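Local coordinates for oligoribonuclease (Colwellia psychrerythraea, PDB 6A4D), which probably degrades very short RNA oligonucleotides to mononucleotides, as an exonuclease of the RNase H-like clan, and is seen here with a nitrophenyl thymidine monophosphate ester bound, at residues I42-P47 with L93-E98; I12-E17 with P124-H129; L143-R146 with V151-S154. The protein carries 1 engineered substitution. One frame throughout, in Å; residues are numbered along the deposited sequence.

Interaction 1: I42-P47 with L93-E98; sequences ILAQGP and LAFVQE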
loop_
_atom_site.group_PDB
_atom_site.type_symbol
_atom_site.label_atom_id
_atom_site.label_comp_id
_atom_site.label_asym_id
_atom_site.label_seq_id
_atom_site.Cartn_x
_atom_site.Cartn_y
_atom_site.Cartn_z
ATOM N N ILE A 42 -17.082 -14.090 -5.711
ATOM C CA ILE A 42 -15.911 -14.942 -5.839
ATOM C C ILE A 42 -16.004 -15.758 -7.123
ATOM O O ILE A 42 -16.930 -16.488 -7.248
ATOM C CB ILE A 42 -15.776 -15.821 -4.573
ATOM C CG1 ILE A 42 -15.367 -14.919 -3.414
ATOM C CG2 ILE A 42 -14.713 -16.899 -4.749
ATOM C CD1 ILE A 42 -15.413 -15.554 -2.048
ATOM N N LEU A 43 -15.118 -15.553 -8.092
ATOM C CA LEU A 43 -15.110 -16.319 -9.341
ATOM C C LEU A 43 -14.278 -17.630 -9.315
ATOM O O LEU A 43 -14.567 -18.543 -10.085
ATOM C CB LEU A 43 -14.567 -15.520 -10.499
ATOM C CG LEU A 43 -15.075 -14.128 -10.734
ATOM C CD1 LEU A 43 -14.344 -13.519 -11.919
ATOM C CD2 LEU A 43 -16.588 -14.094 -10.928
ATOM N N ALA A 44 -13.234 -17.687 -8.489
ATOM C CA ALA A 44 -12.265 -18.792 -8.517
ATOM C C ALA A 44 -11.286 -18.671 -7.367
ATOM O O ALA A 44 -10.810 -17.571 -7.056
ATOM C CB ALA A 44 -11.513 -18.837 -9.837
ATOM N N GLN A 45 -11.017 -19.801 -6.730
ATOM C CA GLN A 45 -10.138 -19.912 -5.559
ATOM C C GLN A 45 -8.873 -20.561 -6.055
ATOM O O GLN A 45 -8.924 -21.500 -6.815
ATOM C CB GLN A 45 -10.805 -20.786 -4.515
ATOM C CG GLN A 45 -11.182 -20.062 -3.238
ATOM C CD GLN A 45 -12.356 -20.668 -2.514
ATOM O OE1 GLN A 45 -13.495 -20.490 -2.946
ATOM N NE2 GLN A 45 -12.098 -21.341 -1.372
ATOM N N GLY A 46 -7.727 -20.063 -5.656
ATOM C CA GLY A 46 -6.462 -20.501 -6.280
ATOM C C GLY A 46 -5.832 -21.653 -5.544
ATOM O O GLY A 46 -6.139 -21.904 -4.366
ATOM N N PRO A 47 -4.891 -22.345 -6.194
ATOM C CA PRO A 47 -4.156 -23.380 -5.426
ATOM C C PRO A 47 -3.424 -22.760 -4.226
ATOM O O PRO A 47 -2.722 -21.754 -4.398
ATOM C CB PRO A 47 -3.173 -23.915 -6.449
ATOM C CG PRO A 47 -2.956 -22.813 -7.426
ATOM C CD PRO A 47 -4.281 -22.100 -7.521
ATOM N N LEU A 93 1.121 -17.434 -11.197
ATOM C CA LEU A 93 1.092 -16.599 -12.380
ATOM C C LEU A 93 0.151 -17.155 -13.434
ATOM O O LEU A 93 -0.689 -16.434 -13.956
ATOM C CB LEU A 93 2.470 -16.431 -12.979
ATOM C CG LEU A 93 2.534 -15.478 -14.169
ATOM C CD1 LEU A 93 1.828 -14.136 -13.909
ATOM C CD2 LEU A 93 3.983 -15.262 -14.612
ATOM N N ALA A 94 0.268 -18.451 -13.706
ATOM C CA ALA A 94 -0.618 -19.132 -14.675
ATOM C C ALA A 94 -2.075 -19.011 -14.272
ATOM O O ALA A 94 -2.916 -18.768 -15.111
ATOM C CB ALA A 94 -0.249 -20.595 -14.793
ATOM N N PHE A 95 -2.365 -19.182 -12.992
ATOM C CA PHE A 95 -3.715 -18.997 -12.477
ATOM C C PHE A 95 -4.302 -17.603 -12.697
ATOM O O PHE A 95 -5.420 -17.484 -13.191
ATOM C CB PHE A 95 -3.760 -19.312 -11.008
ATOM C CG PHE A 95 -5.088 -19.088 -10.382
ATOM C CD1 PHE A 95 -6.150 -19.946 -10.658
ATOM C CD2 PHE A 95 -5.293 -18.028 -9.485
ATOM C CE1 PHE A 95 -7.385 -19.769 -10.057
ATOM C CE2 PHE A 95 -6.539 -17.827 -8.879
ATOM C CZ PHE A 95 -7.579 -18.707 -9.151
ATOM N N VAL A 96 -3.550 -16.549 -12.363
ATOM C CA VAL A 96 -4.111 -15.231 -12.505
ATOM C C VAL A 96 -4.192 -14.856 -13.975
ATOM O O VAL A 96 -5.033 -14.041 -14.335
ATOM C CB VAL A 96 -3.367 -14.134 -11.703
ATOM C CG1 VAL A 96 -3.601 -14.370 -10.222
ATOM C CG2 VAL A 96 -1.868 -14.070 -12.052
ATOM N N GLN A 97 -3.306 -15.406 -14.813
ATOM C CA GLN A 97 -3.327 -15.067 -16.240
ATOM C C GLN A 97 -4.578 -15.604 -16.927
ATOM O O GLN A 97 -5.014 -15.054 -17.923
ATOM C CB GLN A 97 -2.118 -15.622 -16.969
ATOM C CG GLN A 97 -0.946 -14.735 -16.922
ATOM C CD GLN A 97 0.280 -15.479 -17.256
ATOM O OE1 GLN A 97 0.286 -16.695 -17.211
ATOM N NE2 GLN A 97 1.320 -14.767 -17.617
ATOM N N GLU A 98 -5.065 -16.707 -16.401
ATOM C CA GLU A 98 -6.313 -17.289 -16.797
ATOM C C GLU A 98 -7.498 -16.387 -16.502
ATOM O O GLU A 98 -8.422 -16.372 -17.268
ATOM C CB GLU A 98 -6.517 -18.632 -16.088
ATOM C CG GLU A 98 -7.836 -19.342 -16.415
ATOM C CD GLU A 98 -7.752 -20.874 -16.250
ATOM O OE1 GLU A 98 -8.474 -21.451 -15.399
ATOM O OE2 GLU A 98 -6.952 -21.519 -16.969
#
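Phe-95 carries this contact, reaching from helix 85-99 to the backbone of strand 42-50 around Gly-46. The backbones come closest at these two residues, with 6.9 Å between Gly-46 CA and Phe-95 CA. The CB of Phe-95 points toward the strand. CG stands anti to the backbone N (chi1 177°), and this carries the ring outward from the helix. At the base of the ring, Phe-95 CG meets Pro-47 CD at 4.2 Å. Farther out, Phe-95 CE2 lies 3.7 Å from Gly-46 CA, and Phe-95 CE1 lies 4.0 Å from that Gly-46 CA. At the tip, Phe-95 CZ is 3.6 Å from the same Gly-46 CA. The glycine CA sits over the ring face, 3.8 Å from the centroid of Phe-95 and 22° off the ring normal. This is a CH-pi contact. Pro-47 CD lies over the same face, offset toward the rim. The strand is the outermost one on its side of the mixed sheet within this chain, in the RNase H-like exonuclease fold. A classic beta bulge distorts its pairing with strand 28-36: Leu-43 and Ala-44 both face Ile-35. Within the bulge, the methyl of Ala-44 points toward the helix. Its CB approaches Phe-95 CZ obliquely at 4.0 Å. The backbone C of Gln-45 also comes within 3.8 Å of Phe-95 CZ. No hydrogen bond crosses between the segments. Phe-95 also touches Ile-33 and Ile-35 of strand 28-36. Its ring meets that of Trp-99, with the planes at about 50°.

Interaction 2: I12-E17 with P124-H129; sequences IWLDLE and PDFEDH. With 9RC (5'-O-[(S)-hydroxy(4-nitrophenoxy)phosphoryl]thymidine), chain D.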
loop_
_atom_site.group_PDB
_atom_site.type_symbol
_atom_site.label_atom_id
_atom_site.label_comp_id
_atom_site.label_asym_id
_atom_site.label_seq_id
_atom_site.Cartn_x
_atom_site.Cartn_y
_atom_site.Cartn_z
ATOM N N ILE A 12 -7.818 -9.362 -8.261
ATOM C CA ILE A 12 -6.920 -10.396 -7.625
ATOM C C ILE A 12 -6.659 -10.118 -6.146
ATOM O O ILE A 12 -6.004 -9.091 -5.767
ATOM C CB ILE A 12 -5.568 -10.450 -8.338
ATOM C CG1 ILE A 12 -5.775 -10.670 -9.853
ATOM C CG2 ILE A 12 -4.739 -11.585 -7.743
ATOM C CD1 ILE A 12 -4.487 -10.824 -10.668
ATOM N N TRP A 13 -7.196 -11.000 -5.307
ATOM C CA TRP A 13 -7.042 -10.943 -3.884
ATOM C C TRP A 13 -5.983 -11.936 -3.426
ATOM O O TRP A 13 -5.981 -13.065 -3.857
ATOM C CB TRP A 13 -8.329 -11.312 -3.187
ATOM C CG TRP A 13 -9.389 -10.359 -3.501
ATOM C CD1 TRP A 13 -10.103 -10.271 -4.644
ATOM C CD2 TRP A 13 -9.840 -9.349 -2.664
ATOM N NE1 TRP A 13 -10.997 -9.254 -4.565
ATOM C CE2 TRP A 13 -10.877 -8.677 -3.345
ATOM C CE3 TRP A 13 -9.519 -8.956 -1.359
ATOM C CZ2 TRP A 13 -11.528 -7.592 -2.816
ATOM C CZ3 TRP A 13 -10.219 -7.870 -0.815
ATOM C CH2 TRP A 13 -11.194 -7.207 -1.550
ATOM N N LEU A 14 -5.096 -11.531 -2.535
ATOM C CA LEU A 14 -4.199 -12.503 -1.964
ATOM C C LEU A 14 -3.828 -12.281 -0.540
ATOM O O LEU A 14 -4.010 -11.204 0.046
ATOM C CB LEU A 14 -2.979 -12.641 -2.834
ATOM C CG LEU A 14 -2.149 -11.436 -3.168
ATOM C CD1 LEU A 14 -1.184 -11.195 -2.049
ATOM C CD2 LEU A 14 -1.354 -11.705 -4.442
ATOM N N ASP A 15 -3.298 -13.330 0.049
ATOM C CA ASP A 15 -2.765 -13.212 1.380
ATOM C C ASP A 15 -1.559 -14.107 1.464
ATOM O O ASP A 15 -1.521 -15.136 0.812
ATOM C CB ASP A 15 -3.822 -13.573 2.416
ATOM C CG ASP A 15 -3.297 -13.494 3.865
ATOM O OD1 ASP A 15 -2.809 -12.402 4.253
ATOM O OD2 ASP A 15 -3.371 -14.534 4.583
ATOM N N LEU A 16 -0.581 -13.674 2.268
ATOM C CA LEU A 16 0.686 -14.365 2.459
ATOM C C LEU A 16 0.941 -14.551 3.942
ATOM O O LEU A 16 0.539 -13.734 4.761
ATOM C CB LEU A 16 1.846 -13.515 1.934
ATOM C CG LEU A 16 2.056 -13.288 0.440
ATOM C CD1 LEU A 16 3.450 -12.744 0.144
ATOM C CD2 LEU A 16 1.850 -14.524 -0.386
ATOM N N GLU A 17 1.647 -15.621 4.288
ATOM C CA GLU A 17 2.262 -15.727 5.606
ATOM C C GLU A 17 3.757 -15.688 5.357
ATOM O O GLU A 17 4.232 -16.159 4.306
ATOM C CB GLU A 17 1.819 -16.993 6.329
ATOM C CG GLU A 17 0.308 -17.163 6.553
ATOM C CD GLU A 17 -0.371 -15.893 7.043
ATOM O OE1 GLU A 17 0.139 -15.282 8.006
ATOM O OE2 GLU A 17 -1.383 -15.463 6.430
ATOM N N PRO A 124 9.038 -11.599 -8.284
ATOM C CA PRO A 124 8.781 -10.445 -9.175
ATOM C C PRO A 124 7.937 -10.762 -10.489
ATOM O O PRO A 124 7.129 -9.886 -10.957
ATOM C CB PRO A 124 10.203 -9.901 -9.460
ATOM C CG PRO A 124 11.110 -11.055 -9.196
ATOM C CD PRO A 124 10.482 -11.850 -8.105
ATOM N N ASP A 125 8.050 -11.998 -11.010
ATOM C CA ASP A 125 7.267 -12.403 -12.213
ATOM C C ASP A 125 5.789 -12.396 -11.931
ATOM O O ASP A 125 4.986 -11.980 -12.759
ATOM C CB ASP A 125 7.628 -13.806 -12.714
ATOM C CG ASP A 125 9.091 -13.914 -13.220
ATOM O OD1 ASP A 125 9.761 -12.874 -13.478
ATOM O OD2 ASP A 125 9.574 -15.056 -13.343
ATOM N N PHE A 126 5.427 -12.869 -10.749
ATOM C CA PHE A 126 4.026 -12.781 -10.330
ATOM C C PHE A 126 3.617 -11.312 -10.119
ATOM O O PHE A 126 2.552 -10.902 -10.595
ATOM C CB PHE A 126 3.833 -13.671 -9.149
ATOM C CG PHE A 126 2.460 -13.700 -8.618
ATOM C CD1 PHE A 126 1.406 -14.153 -9.400
ATOM C CD2 PHE A 126 2.211 -13.291 -7.328
ATOM C CE1 PHE A 126 0.111 -14.208 -8.905
ATOM C CE2 PHE A 126 0.919 -13.353 -6.815
ATOM C CZ PHE A 126 -0.133 -13.811 -7.603
ATOM N N GLU A 127 4.485 -10.490 -9.532
ATOM C CA GLU A 127 4.142 -9.073 -9.308
ATOM C C GLU A 127 3.818 -8.348 -10.617
ATOM O O GLU A 127 2.994 -7.384 -10.638
ATOM C CB GLU A 127 5.233 -8.274 -8.563
ATOM C CG GLU A 127 4.637 -7.067 -7.833
ATOM C CD GLU A 127 5.618 -5.963 -7.523
ATOM O OE1 GLU A 127 5.146 -4.912 -6.996
ATOM O OE2 GLU A 127 6.845 -6.144 -7.784
ATOM N N ASP A 128 4.461 -8.778 -11.711
ATOM C CA ASP A 128 4.299 -8.067 -12.990
ATOM C C ASP A 128 2.915 -8.255 -13.585
ATOM O O ASP A 128 2.524 -7.494 -14.447
ATOM C CB ASP A 128 5.359 -8.456 -14.005
ATOM C CG ASP A 128 6.783 -8.036 -13.573
ATOM O OD1 ASP A 128 6.944 -6.989 -12.883
ATOM O OD2 ASP A 128 7.740 -8.742 -13.964
ATOM N N HIS A 129 2.170 -9.249 -13.140
ATOM C CA HIS A 129 0.827 -9.415 -13.637
ATOM C C HIS A 129 -0.177 -8.323 -13.133
ATOM O O HIS A 129 -1.219 -8.127 -13.722
ATOM C CB HIS A 129 0.304 -10.793 -13.356
ATOM C CG HIS A 129 -0.903 -11.117 -14.172
ATOM N ND1 HIS A 129 -0.826 -11.406 -15.516
ATOM C CD2 HIS A 129 -2.229 -11.096 -13.858
ATOM C CE1 HIS A 129 -2.052 -11.594 -15.983
ATOM N NE2 HIS A 129 -2.921 -11.412 -14.999
HETATM O OAJ 9RC D . 5.806 -11.548 12.565
HETATM C CAE 9RC D . 4.678 -11.079 12.699
HETATM N NAI 9RC D . 4.291 -10.601 13.956
HETATM C CAL 9RC D . 3.035 -10.063 14.166
HETATM O OAS 9RC D . 2.738 -9.693 15.295
HETATM C CAT 9RC D . 2.134 -9.973 13.116
HETATM C CAU 9RC D . 0.853 -9.430 13.323
HETATM C CAF 9RC D . 2.544 -10.430 11.873
HETATM N NAB 9RC D . 3.827 -10.986 11.659
HETATM C CAA 9RC D . 4.266 -11.485 10.304
HETATM O OAC 9RC D . 3.404 -10.961 9.288
HETATM C CAD 9RC D . 4.178 -12.990 10.167
HETATM C CAH 9RC D . 2.846 -13.171 9.505
HETATM O OAK 9RC D . 2.770 -14.347 8.721
HETATM C CAG 9RC D . 2.808 -12.040 8.573
HETATM C CAR 9RC D . 1.331 -11.755 8.113
HETATM O OAQ 9RC D . 0.437 -11.291 9.183
HETATM P PAP 9RC D . -1.015 -12.034 9.508
HETATM O OAO 9RC D . -2.007 -11.851 8.401
HETATM O OAN 9RC D . -0.579 -13.556 9.706
HETATM O OAM 9RC D . -1.582 -11.634 10.956
HETATM C CAV 9RC D . -2.633 -10.820 11.279
HETATM C CAW 9RC D . -2.557 -10.265 12.561
HETATM C CAY 9RC D . -3.559 -9.429 13.031
HETATM C CBA 9RC D . -4.650 -9.136 12.208
HETATM N NBB 9RC D . -5.593 -8.334 12.698
HETATM O OBD 9RC D . -5.608 -6.897 12.310
HETATM O OBC 9RC D . -6.564 -8.928 13.679
HETATM C CAZ 9RC D . -4.751 -9.691 10.917
HETATM C CAX 9RC D . -3.743 -10.537 10.448
#
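Ile-12 and His-129 mark the closest approach of the two backbones, with their CA atoms 9.9 Å apart, so strand 12-17 and segment 124-129 meet through side chains alone. Leu-14 and Phe-126 approach from opposite directions. Leu-14 CD2 arrives at the ring edge of Phe-126, 3.7 Å from CE2 and 4.0 Å from CZ of that ring. Phe-126 CG is anti to its own N, and the ring extends from its short helix toward the strand. The second pair crosses at about a right angle. Ile-12 CD1 lies in the plane of the His-129 ring, 3.9 Å from CD2 at its edge. His-129 NE2 is hydrogen-bonded to Val-100 O, which helps fix the imidazole. All four side chains are buried.

Farther along the strand, Glu-17 takes part in the pocket for the thymidine ester. A bend in its chain at chi2 (-44°) helps bring OE1 to the sugar. Glu-17 OE1 accepts a hydrogen bond of 2.9 Å from the sugar hydroxyl OAK of the ligand. An alanine here has no carboxylate, and the sugar hydroxyl OAK would probably be left without this acceptor and the sugar less firmly placed. Asp-15 and Glu-17 fit the Asp-X-Glu motif of DEDD exonucleases, whose acidic residues bind the catalytic metals in relatives. Met-18 N, Asn-62 and Lys-157 also bond to the ligand.

Strand 11-18 is central in the sheet, between strands 28-36 and 107-109. Val-96 of helix 85-99 touches Ile-12, Phe-126 and His-129, while helix 163-180 covers Trp-13 and Asp-15.

Interaction 3: L143-R146 with V151-S154; sequences LAKR and VLES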
loop_
_atom_site.group_PDB
_atom_site.type_symbol
_atom_site.label_atom_id
_atom_site.label_comp_id
_atom_site.label_asym_id
_atom_site.label_seq_id
_atom_site.Cartn_x
_atom_site.Cartn_y
_atom_site.Cartn_z
ATOM N N LEU A 143 -10.600 5.036 7.215
ATOM C CA LEU A 143 -11.626 6.024 6.989
ATOM C C LEU A 143 -12.847 5.758 7.839
ATOM O O LEU A 143 -13.439 6.693 8.380
ATOM C CB LEU A 143 -11.962 6.221 5.515
ATOM C CG LEU A 143 -10.728 6.676 4.691
ATOM C CD1 LEU A 143 -10.916 6.565 3.207
ATOM C CD2 LEU A 143 -10.251 8.084 5.014
ATOM N N ALA A 144 -13.241 4.492 7.968
ATOM C CA ALA A 144 -14.458 4.183 8.742
ATOM C C ALA A 144 -14.256 4.538 10.232
ATOM O O ALA A 144 -15.158 5.166 10.850
ATOM C CB ALA A 144 -14.834 2.736 8.612
ATOM N N LYS A 145 -13.080 4.164 10.793
ATOM C CA LYS A 145 -12.697 4.605 12.138
ATOM C C LYS A 145 -12.995 6.065 12.442
ATOM O O LYS A 145 -13.514 6.403 13.491
ATOM C CB LYS A 145 -11.249 4.297 12.447
ATOM C CG LYS A 145 -11.039 2.810 12.650
ATOM C CD LYS A 145 -9.598 2.389 12.532
ATOM C CE LYS A 145 -8.716 3.271 13.380
ATOM N NZ LYS A 145 -7.497 2.513 13.735
ATOM N N ARG A 146 -12.713 6.914 11.497
ATOM C CA ARG A 146 -12.801 8.340 11.693
ATOM C C ARG A 146 -14.084 8.935 11.235
ATOM O O ARG A 146 -14.496 9.916 11.775
ATOM C CB ARG A 146 -11.680 9.042 10.919
ATOM C CG ARG A 146 -10.321 8.644 11.467
ATOM C CD ARG A 146 -9.198 9.338 10.695
ATOM N NE ARG A 146 -7.891 9.038 11.309
ATOM C CZ ARG A 146 -7.332 7.836 11.383
ATOM N NH1 ARG A 146 -7.919 6.749 10.900
ATOM N NH2 ARG A 146 -6.141 7.710 11.960
ATOM N N VAL A 151 -20.040 1.458 11.466
ATOM C CA VAL A 151 -19.958 0.424 10.458
ATOM C C VAL A 151 -19.079 -0.741 10.943
ATOM O O VAL A 151 -19.311 -1.852 10.552
ATOM C CB VAL A 151 -19.394 1.007 9.141
ATOM C CG1 VAL A 151 -18.978 -0.072 8.169
ATOM C CG2 VAL A 151 -20.410 1.934 8.493
ATOM N N LEU A 152 -18.077 -0.490 11.777
ATOM C CA LEU A 152 -17.133 -1.528 12.150
ATOM C C LEU A 152 -17.757 -2.664 12.962
ATOM O O LEU A 152 -17.179 -3.770 13.038
ATOM C CB LEU A 152 -15.977 -0.887 12.923
ATOM C CG LEU A 152 -15.120 0.147 12.176
ATOM C CD1 LEU A 152 -14.018 0.649 13.066
ATOM C CD2 LEU A 152 -14.464 -0.488 10.961
ATOM N N GLU A 153 -18.933 -2.410 13.550
ATOM C CA GLU A 153 -19.659 -3.458 14.277
ATOM C C GLU A 153 -20.116 -4.544 13.375
ATOM O O GLU A 153 -20.285 -5.685 13.808
ATOM C CB GLU A 153 -20.948 -2.941 14.926
ATOM C CG GLU A 153 -20.772 -2.054 16.111
ATOM C CD GLU A 153 -22.070 -1.913 16.905
ATOM O OE1 GLU A 153 -22.660 -2.928 17.362
ATOM O OE2 GLU A 153 -22.489 -0.758 17.100
ATOM N N SER A 154 -20.405 -4.172 12.141
ATOM C CA SER A 154 -20.832 -5.123 11.139
ATOM C C SER A 154 -19.722 -5.887 10.508
ATOM O O SER A 154 -19.987 -6.922 9.907
ATOM C CB SER A 154 -21.678 -4.434 10.072
ATOM O OG SER A 154 -22.759 -3.860 10.737
#
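Leu-152 spreads its two methyls over the last turn of helix 137-147. Its CD1 branch lies 3.7 Å from Lys-145 CG. Its CD2 branch lies 4.0 Å from Ala-144 CB. The leucine CG is anti to the carbonyl carbon (chi1 -62°), which helps bring the fork to both neighbours. Ala-144 points its methyl toward the turn. Lys-145 starts out away from it, and only the aliphatic root of the side chain takes part. The contact is therefore apolar, with no hydrogen bond across it. The backbones are nearest at Ala-144 and Val-151, whose CA atoms are 6.9 Å apart.

The next shell probably helps hold these groups. Segment 151-154 has helical backbone angles, and Ser-154 N bonds to Val-151 O at 3.0 Å. On the helix, the lysine chain bends at chi3 (50°). Its NZ forms a salt bridge with Glu-142 OE2. Arg-146 NH1 pairs with OE1 of the same carboxylate, so both basic side chains share one acid. Arg-146 NE reaches outward to Ser-9 O of the second subunit, and Leu-143 packs on Ile-140 of that subunit.

The contact closes a short connection that leads back toward the ligand. Lys-141 on the helix, and Val-155, Val-156 and Lys-157 just after the turn, belong to a thymidine ester pocket. The side chain of Leu-152 is about 8 Å from a bound ester. Helix 163-180 lies alongside: Tyr-177 touches both Val-151 and Leu-152, Leu-180 touches Val-151 and Ser-154, and Phe-181 just beyond it meets Leu-143 and Ala-144.

How the interactions relate
Interactions 1 and 2 are neighbours, with centres 11 Å apart. Both reach the mixed sheet, and helix 85-99 of interaction 1 also packs on interaction 2, where Leu-93 and Gln-97 touch His-129. Along the chain, both segments of interaction 1 fall between those of interaction 2. In both, a segment outside the sheet packs on one of its strands, and strand 12-17 runs on to the ligand pocket. Interaction 3 follows later in the chain. Its centre is 31 Å from interaction 1 and 27 Å from interaction 2, and it touches neither. It belongs to the helical part at the subunit interface, near another bound ester.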